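Long-range contacts in DELTA1-pyrroline-2-carboxylate reductase (Thermococcus litoralis DSM 5473, PDB 6T3E), which probably catalyses the reduction of Delta1-pyrroline-2-carboxylate to L-proline, with a nicotinamide dinucleotide as hydride donor: residues A58-R63 / V321-I325; A210-E215 / G234-E238. All blocks are in the same frame, centred on the assembly; numbering follows the deposited sequence.

Contact 1: residues A58-R63 / V321-I325. With NAI (1,4-dihydronicotinamide adenine dinucleotide), chain F; PRO (proline), chain E.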
loop_
_atom_site.group_PDB
_atom_site.type_symbol
_atom_site.label_atom_id
_atom_site.label_comp_id
_atom_site.label_asym_id
_atom_site.label_seq_id
_atom_site.Cartn_x
_atom_site.Cartn_y
_atom_site.Cartn_z
ATOM N N ALA B 58 -10.774 -4.437 -13.641
ATOM C CA ALA B 58 -10.281 -3.970 -12.353
ATOM C C ALA B 58 -9.106 -4.820 -11.905
ATOM O O ALA B 58 -9.120 -6.048 -12.045
ATOM C CB ALA B 58 -11.369 -4.017 -11.275
ATOM N N LYS B 59 -8.102 -4.164 -11.344
ATOM C CA LYS B 59 -6.969 -4.843 -10.732
ATOM C C LYS B 59 -7.026 -4.567 -9.228
ATOM O O LYS B 59 -6.613 -3.499 -8.766
ATOM C CB LYS B 59 -5.658 -4.381 -11.358
ATOM C CG LYS B 59 -5.361 -5.059 -12.665
ATOM C CD LYS B 59 -3.991 -4.693 -13.171
ATOM C CE LYS B 59 -3.718 -5.403 -14.481
ATOM N NZ LYS B 59 -2.527 -4.840 -15.167
ATOM N N VAL B 60 -7.521 -5.545 -8.473
ATOM C CA VAL B 60 -7.668 -5.435 -7.021
ATOM C C VAL B 60 -6.894 -6.555 -6.339
ATOM O O VAL B 60 -7.483 -7.584 -5.972
ATOM C CB VAL B 60 -9.140 -5.484 -6.586
ATOM C CG1 VAL B 60 -9.304 -4.861 -5.182
ATOM C CG2 VAL B 60 -10.022 -4.816 -7.610
ATOM N N PRO B 61 -5.584 -6.402 -6.154
ATOM C CA PRO B 61 -4.843 -7.373 -5.357
ATOM C C PRO B 61 -5.355 -7.329 -3.933
ATOM O O PRO B 61 -5.872 -6.310 -3.477
ATOM C CB PRO B 61 -3.399 -6.877 -5.453
ATOM C CG PRO B 61 -3.546 -5.393 -5.684
ATOM C CD PRO B 61 -4.780 -5.212 -6.485
ATOM N N LEU B 62 -5.228 -8.446 -3.231
ATOM C CA LEU B 62 -5.710 -8.492 -1.862
ATOM C C LEU B 62 -4.981 -7.448 -1.018
ATOM O O LEU B 62 -3.774 -7.242 -1.164
ATOM C CB LEU B 62 -5.520 -9.898 -1.289
ATOM C CG LEU B 62 -5.949 -10.184 0.152
ATOM C CD1 LEU B 62 -7.455 -10.023 0.310
ATOM C CD2 LEU B 62 -5.518 -11.593 0.513
ATOM N N ARG B 63 -5.735 -6.734 -0.181
ATOM C CA ARG B 63 -5.136 -5.672 0.622
ATOM C C ARG B 63 -4.150 -6.250 1.640
ATOM O O ARG B 63 -4.289 -7.384 2.108
ATOM C CB ARG B 63 -6.205 -4.855 1.358
ATOM C CG ARG B 63 -7.060 -5.639 2.380
ATOM C CD ARG B 63 -8.010 -4.697 3.137
ATOM N NE ARG B 63 -9.158 -5.383 3.722
ATOM C CZ ARG B 63 -10.262 -4.773 4.151
ATOM N NH1 ARG B 63 -10.380 -3.458 4.064
ATOM N NH2 ARG B 63 -11.266 -5.481 4.656
ATOM N N VAL B 321 -16.498 -6.313 4.197
ATOM C CA VAL B 321 -15.247 -5.986 4.875
ATOM C C VAL B 321 -14.512 -4.826 4.227
ATOM O O VAL B 321 -13.527 -4.343 4.807
ATOM C CB VAL B 321 -14.313 -7.208 4.953
ATOM C CG1 VAL B 321 -14.884 -8.246 5.940
ATOM C CG2 VAL B 321 -14.114 -7.793 3.578
ATOM N N GLY B 322 -14.897 -4.419 3.025
ATOM C CA GLY B 322 -14.269 -3.320 2.311
ATOM C C GLY B 322 -13.461 -3.824 1.129
ATOM O O GLY B 322 -12.737 -4.824 1.220
ATOM N N LEU B 323 -13.591 -3.138 0.004
ATOM C CA LEU B 323 -12.838 -3.467 -1.199
ATOM C C LEU B 323 -12.273 -2.181 -1.793
ATOM O O LEU B 323 -12.954 -1.150 -1.826
ATOM C CB LEU B 323 -13.711 -4.212 -2.217
ATOM C CG LEU B 323 -12.959 -4.965 -3.320
ATOM C CD1 LEU B 323 -11.998 -6.006 -2.760
ATOM C CD2 LEU B 323 -13.944 -5.591 -4.297
ATOM N N ALA B 324 -11.030 -2.246 -2.276
ATOM C CA ALA B 324 -10.320 -1.035 -2.673
ATOM C C ALA B 324 -10.969 -0.314 -3.848
ATOM O O ALA B 324 -10.740 0.891 -4.015
ATOM C CB ALA B 324 -8.862 -1.359 -3.011
ATOM N N ILE B 325 -11.764 -1.010 -4.667
ATOM C CA ILE B 325 -12.374 -0.349 -5.820
ATOM C C ILE B 325 -13.344 0.728 -5.372
ATOM O O ILE B 325 -13.562 1.713 -6.090
ATOM C CB ILE B 325 -13.079 -1.351 -6.750
ATOM C CG1 ILE B 325 -14.248 -2.032 -6.039
ATOM C CG2 ILE B 325 -12.106 -2.349 -7.287
ATOM C CD1 ILE B 325 -15.163 -2.776 -6.991
HETATM P PA NAI F . -16.885 3.318 15.937
HETATM O O1A NAI F . -15.964 3.019 17.092
HETATM O O2A NAI F . -16.938 4.814 15.693
HETATM O O5B NAI F . -18.391 2.690 16.152
HETATM C C5B NAI F . -18.405 1.358 16.652
HETATM C C4B NAI F . -19.718 1.156 17.528
HETATM O O4B NAI F . -19.863 -0.089 17.842
HETATM C C3B NAI F . -19.560 1.920 18.863
HETATM O O3B NAI F . -20.570 2.817 18.973
HETATM C C2B NAI F . -19.624 0.810 19.932
HETATM O O2B NAI F . -20.210 1.338 21.222
HETATM C C1B NAI F . -20.394 -0.081 19.373
HETATM N N9A NAI F . -20.240 -1.387 19.955
HETATM C C8A NAI F . -19.052 -1.970 20.133
HETATM N N7A NAI F . -19.268 -3.157 20.689
HETATM C C5A NAI F . -20.593 -3.310 20.853
HETATM C C6A NAI F . -21.321 -4.350 21.377
HETATM N N6A NAI F . -20.935 -5.631 21.938
HETATM N N1A NAI F . -22.649 -4.273 21.439
HETATM C C2A NAI F . -23.271 -3.165 20.967
HETATM N N3A NAI F . -22.552 -2.140 20.446
HETATM C C4A NAI F . -21.198 -2.224 20.400
HETATM O O3 NAI F . -16.230 2.532 14.624
HETATM P PN NAI F . -16.941 2.519 13.117
HETATM O O1N NAI F . -16.131 3.505 12.298
HETATM O O2N NAI F . -18.399 2.873 13.194
HETATM O O5D NAI F . -16.804 1.029 12.485
HETATM C C5D NAI F . -17.784 0.111 12.806
HETATM C C4D NAI F . -17.329 -1.282 12.295
HETATM O O4D NAI F . -17.299 -1.332 10.977
HETATM C C3D NAI F . -15.892 -1.563 12.757
HETATM O O3D NAI F . -15.796 -2.887 13.141
HETATM C C2D NAI F . -15.029 -1.350 11.505
HETATM O O2D NAI F . -13.737 -2.153 11.660
HETATM C C1D NAI F . -15.810 -1.787 10.551
HETATM N N1N NAI F . -15.474 -1.146 9.269
HETATM C C2N NAI F . -15.470 -1.907 8.033
HETATM C C3N NAI F . -15.594 -1.168 6.671
HETATM C C7N NAI F . -16.243 -1.986 5.521
HETATM O O7N NAI F . -16.647 -3.060 5.774
HETATM N N7N NAI F . -16.345 -1.419 4.157
HETATM C C4N NAI F . -15.708 0.342 6.624
HETATM C C5N NAI F . -15.171 1.036 7.883
HETATM C C6N NAI F . -15.137 0.264 9.214
HETATM N N PRO E . -11.948 -2.080 7.170
HETATM C CA PRO E . -12.287 -0.708 6.779
HETATM C C PRO E . -12.010 -0.379 5.314
HETATM O O PRO E . -11.892 -1.256 4.446
HETATM C CB PRO E . -11.394 0.131 7.691
HETATM C CG PRO E . -11.294 -0.678 8.947
HETATM C CD PRO E . -11.416 -2.140 8.546
HETATM O OXT PRO E . -11.894 0.797 4.966
#

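Contact 2: residues A210-E215 / G234-E238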
loop_
_atom_site.group_PDB
_atom_site.type_symbol
_atom_site.label_atom_id
_atom_site.label_comp_id
_atom_site.label_asym_id
_atom_site.label_seq_id
_atom_site.Cartn_x
_atom_site.Cartn_y
_atom_site.Cartn_z
ATOM N N ALA B 210 -29.977 -5.675 22.047
ATOM C CA ALA B 210 -29.766 -6.102 20.667
ATOM C C ALA B 210 -30.884 -7.024 20.194
ATOM O O ALA B 210 -31.240 -7.004 19.008
ATOM C CB ALA B 210 -28.408 -6.798 20.528
ATOM N N ARG B 211 -31.474 -7.801 21.114
ATOM C CA ARG B 211 -32.566 -8.700 20.751
ATOM C C ARG B 211 -33.731 -7.930 20.146
ATOM O O ARG B 211 -34.255 -8.300 19.087
ATOM C CB ARG B 211 -33.035 -9.471 21.984
ATOM C CG ARG B 211 -34.159 -10.463 21.730
ATOM C CD ARG B 211 -34.041 -11.691 22.638
ATOM N NE ARG B 211 -34.886 -12.797 22.190
ATOM C CZ ARG B 211 -35.499 -13.661 22.992
ATOM N NH1 ARG B 211 -35.370 -13.570 24.307
ATOM N NH2 ARG B 211 -36.240 -14.630 22.472
ATOM N N GLU B 212 -34.128 -6.833 20.786
ATOM C CA GLU B 212 -35.285 -6.074 20.324
ATOM C C GLU B 212 -35.035 -5.447 18.958
ATOM O O GLU B 212 -35.912 -5.475 18.088
ATOM C CB GLU B 212 -35.651 -4.997 21.350
ATOM C CG GLU B 212 -36.875 -4.193 20.971
ATOM C CD GLU B 212 -37.231 -3.177 22.022
ATOM O OE1 GLU B 212 -38.045 -2.270 21.734
ATOM O OE2 GLU B 212 -36.683 -3.288 23.141
ATOM N N ALA B 213 -33.854 -4.860 18.754
ATOM C CA ALA B 213 -33.552 -4.260 17.460
ATOM C C ALA B 213 -33.551 -5.308 16.358
ATOM O O ALA B 213 -33.985 -5.034 15.236
ATOM C CB ALA B 213 -32.207 -3.539 17.510
ATOM N N THR B 214 -33.090 -6.524 16.665
ATOM C CA THR B 214 -33.057 -7.577 15.654
ATOM C C THR B 214 -34.457 -8.116 15.356
ATOM O O THR B 214 -34.816 -8.314 14.189
ATOM C CB THR B 214 -32.121 -8.695 16.118
ATOM O OG1 THR B 214 -30.831 -8.139 16.408
ATOM C CG2 THR B 214 -31.980 -9.781 15.058
ATOM N N GLU B 215 -35.273 -8.312 16.393
ATOM C CA GLU B 215 -36.582 -8.929 16.207
ATOM C C GLU B 215 -37.524 -8.042 15.404
ATOM O O GLU B 215 -38.355 -8.554 14.645
ATOM C CB GLU B 215 -37.208 -9.254 17.564
ATOM C CG GLU B 215 -36.989 -10.693 18.012
ATOM C CD GLU B 215 -37.329 -10.916 19.473
ATOM O OE1 GLU B 215 -37.023 -12.011 19.986
ATOM O OE2 GLU B 215 -37.904 -10.002 20.103
ATOM N N GLY B 234 -31.380 -16.827 16.532
ATOM C CA GLY B 234 -32.701 -17.160 17.045
ATOM C C GLY B 234 -33.677 -16.000 17.042
ATOM O O GLY B 234 -34.893 -16.220 17.118
ATOM N N TRP B 235 -33.174 -14.765 16.963
ATOM C CA TRP B 235 -34.021 -13.582 16.957
ATOM C C TRP B 235 -34.501 -13.191 15.571
ATOM O O TRP B 235 -35.536 -12.524 15.455
ATOM C CB TRP B 235 -33.279 -12.390 17.569
ATOM C CG TRP B 235 -32.627 -12.687 18.882
ATOM C CD1 TRP B 235 -33.021 -13.617 19.816
ATOM C CD2 TRP B 235 -31.464 -12.047 19.418
ATOM N NE1 TRP B 235 -32.167 -13.592 20.889
ATOM C CE2 TRP B 235 -31.209 -12.632 20.674
ATOM C CE3 TRP B 235 -30.615 -11.031 18.962
ATOM C CZ2 TRP B 235 -30.142 -12.235 21.476
ATOM C CZ3 TRP B 235 -29.553 -10.641 19.761
ATOM C CH2 TRP B 235 -29.321 -11.249 20.998
ATOM N N ILE B 236 -33.775 -13.576 14.526
ATOM C CA ILE B 236 -34.059 -13.086 13.182
ATOM C C ILE B 236 -35.276 -13.808 12.614
ATOM O O ILE B 236 -35.241 -15.022 12.384
ATOM C CB ILE B 236 -32.840 -13.267 12.271
ATOM C CG1 ILE B 236 -31.562 -12.914 13.042
ATOM C CG2 ILE B 236 -32.983 -12.406 11.043
ATOM C CD1 ILE B 236 -30.295 -12.919 12.206
ATOM N N ARG B 237 -36.338 -13.054 12.343
ATOM C CA ARG B 237 -37.498 -13.622 11.678
ATOM C C ARG B 237 -37.289 -13.584 10.167
ATOM O O ARG B 237 -36.368 -12.946 9.659
ATOM C CB ARG B 237 -38.778 -12.883 12.075
ATOM C CG ARG B 237 -38.713 -11.382 11.954
ATOM C CD ARG B 237 -40.077 -10.766 12.234
ATOM N NE ARG B 237 -40.073 -9.316 12.052
ATOM C CZ ARG B 237 -40.031 -8.705 10.870
ATOM N NH1 ARG B 237 -39.983 -9.413 9.747
ATOM N NH2 ARG B 237 -40.035 -7.378 10.810
ATOM N N GLU B 238 -38.142 -14.302 9.448
ATOM C CA GLU B 238 -37.986 -14.383 8.007
ATOM C C GLU B 238 -38.205 -13.021 7.352
ATOM O O GLU B 238 -38.816 -12.105 7.917
ATOM C CB GLU B 238 -38.941 -15.416 7.413
ATOM C CG GLU B 238 -40.256 -15.558 8.133
ATOM C CD GLU B 238 -41.111 -16.661 7.533
ATOM O OE1 GLU B 238 -42.138 -16.337 6.893
ATOM O OE2 GLU B 238 -40.751 -17.849 7.692
#

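Contact 1: residues A58-R63 / V321-I325
Val321 receives the end of the Arg63 side chain: NH2 donates to the Val321 carbonyl O (2.5 Å, N-H...O angle 155°), approaching from above the carbonyl plane, while Val321 CB lies beside the same nitrogen. Arg63 places its CG between the backbone N and the carbonyl carbon (chi1 62°) and then runs extended to NE, which carries the guanidinium to the bound proline. There Arg63 NH1 donates to the proline O (2.7 Å), and NE is held by a salt bridge with Glu276. With an alanine here, the proline carboxylate is likely to lose one of its positive partners, and Glu276 and the Val321 carbonyl theirs. Gly322 O lies over one guanidinium face, toward its rim, and the backbone angles of Gly322 call for glycine; a CB would also clash with the ligand carboxylate. Leu323 turns its CD1 onto Val60 CG1 (3.8 Å), the branch that also meets Ala324 CB (4.1 Å). Ile325, in helix 324-341, brings CG2 against Val60 CG2, the two side chains crossing nearly at right angles. With Lys91 and Arg134 also bonded to the proline, this is the proline pocket, beside the nicotinamide, of an ornithine cyclodeaminase/mu-crystallin family enzyme, where the substrate probably binds too.

Contact 2: residues A210-E215 / G234-E238
Trp235 lays one face of its indole over the Arg211 side chain, and the two cross at about a right angle. Arg211 CB sits 3.8 Å above the ring plane near its centre, and CD makes a CH-pi contact 3.5 Å from the centroid of the five-membered ring. With CG anti to the backbone N (chi1 -179°) and a bend at chi2, the chain passes across the indole face, leaving the guanidinium tilted 27° from the ring plane. Arg211 NE forms a salt bridge with Glu215 OE1 (3.2 Å), the hydrogen bond in it being weak, and the Glu215 carboxylate stands almost perpendicular to the indole. Thr214 comes in at the ring edge: OG1 lies near the ring plane but donates to Ala210 O (2.9 Å), which Thr214 N reaches from the opposite face of the carbonyl, while CG2 packs on Trp235 CB and on Ile236 CG1 (3.7 Å). Beyond the ring, Arg237 NE gives Glu215 O a weak hydrogen bond (3.2 Å), its NH2 being salt-bridged to Asp218. Short helix 210-215, which precedes strand 219-222, is thereby clasped by the segment leading into the neighbouring parallel strand 241-244, and Ile236 touches Ile315, just before strand 316-319.

From the N terminus, the chain first passes residues 58-63 at the start of strand 58-68, an outermost strand, within this chain, of the mixed sheet, and contact 1 is completed only some 260 residues later, where strand 316-319 of the parallel sheet gives way to helix 324-341. Contact 2 opens and closes within that long excursion, spanning 18 intervening residues that include strand 219-222, so the two loops nest and do not cross. Contact 1 joins the mixed sheet to the dinucleotide-binding parallel sheet beside the ligands; contact 2 is local to the latter. They lie on opposite sides of the chain's centre, with nearest atoms about 17 Å apart.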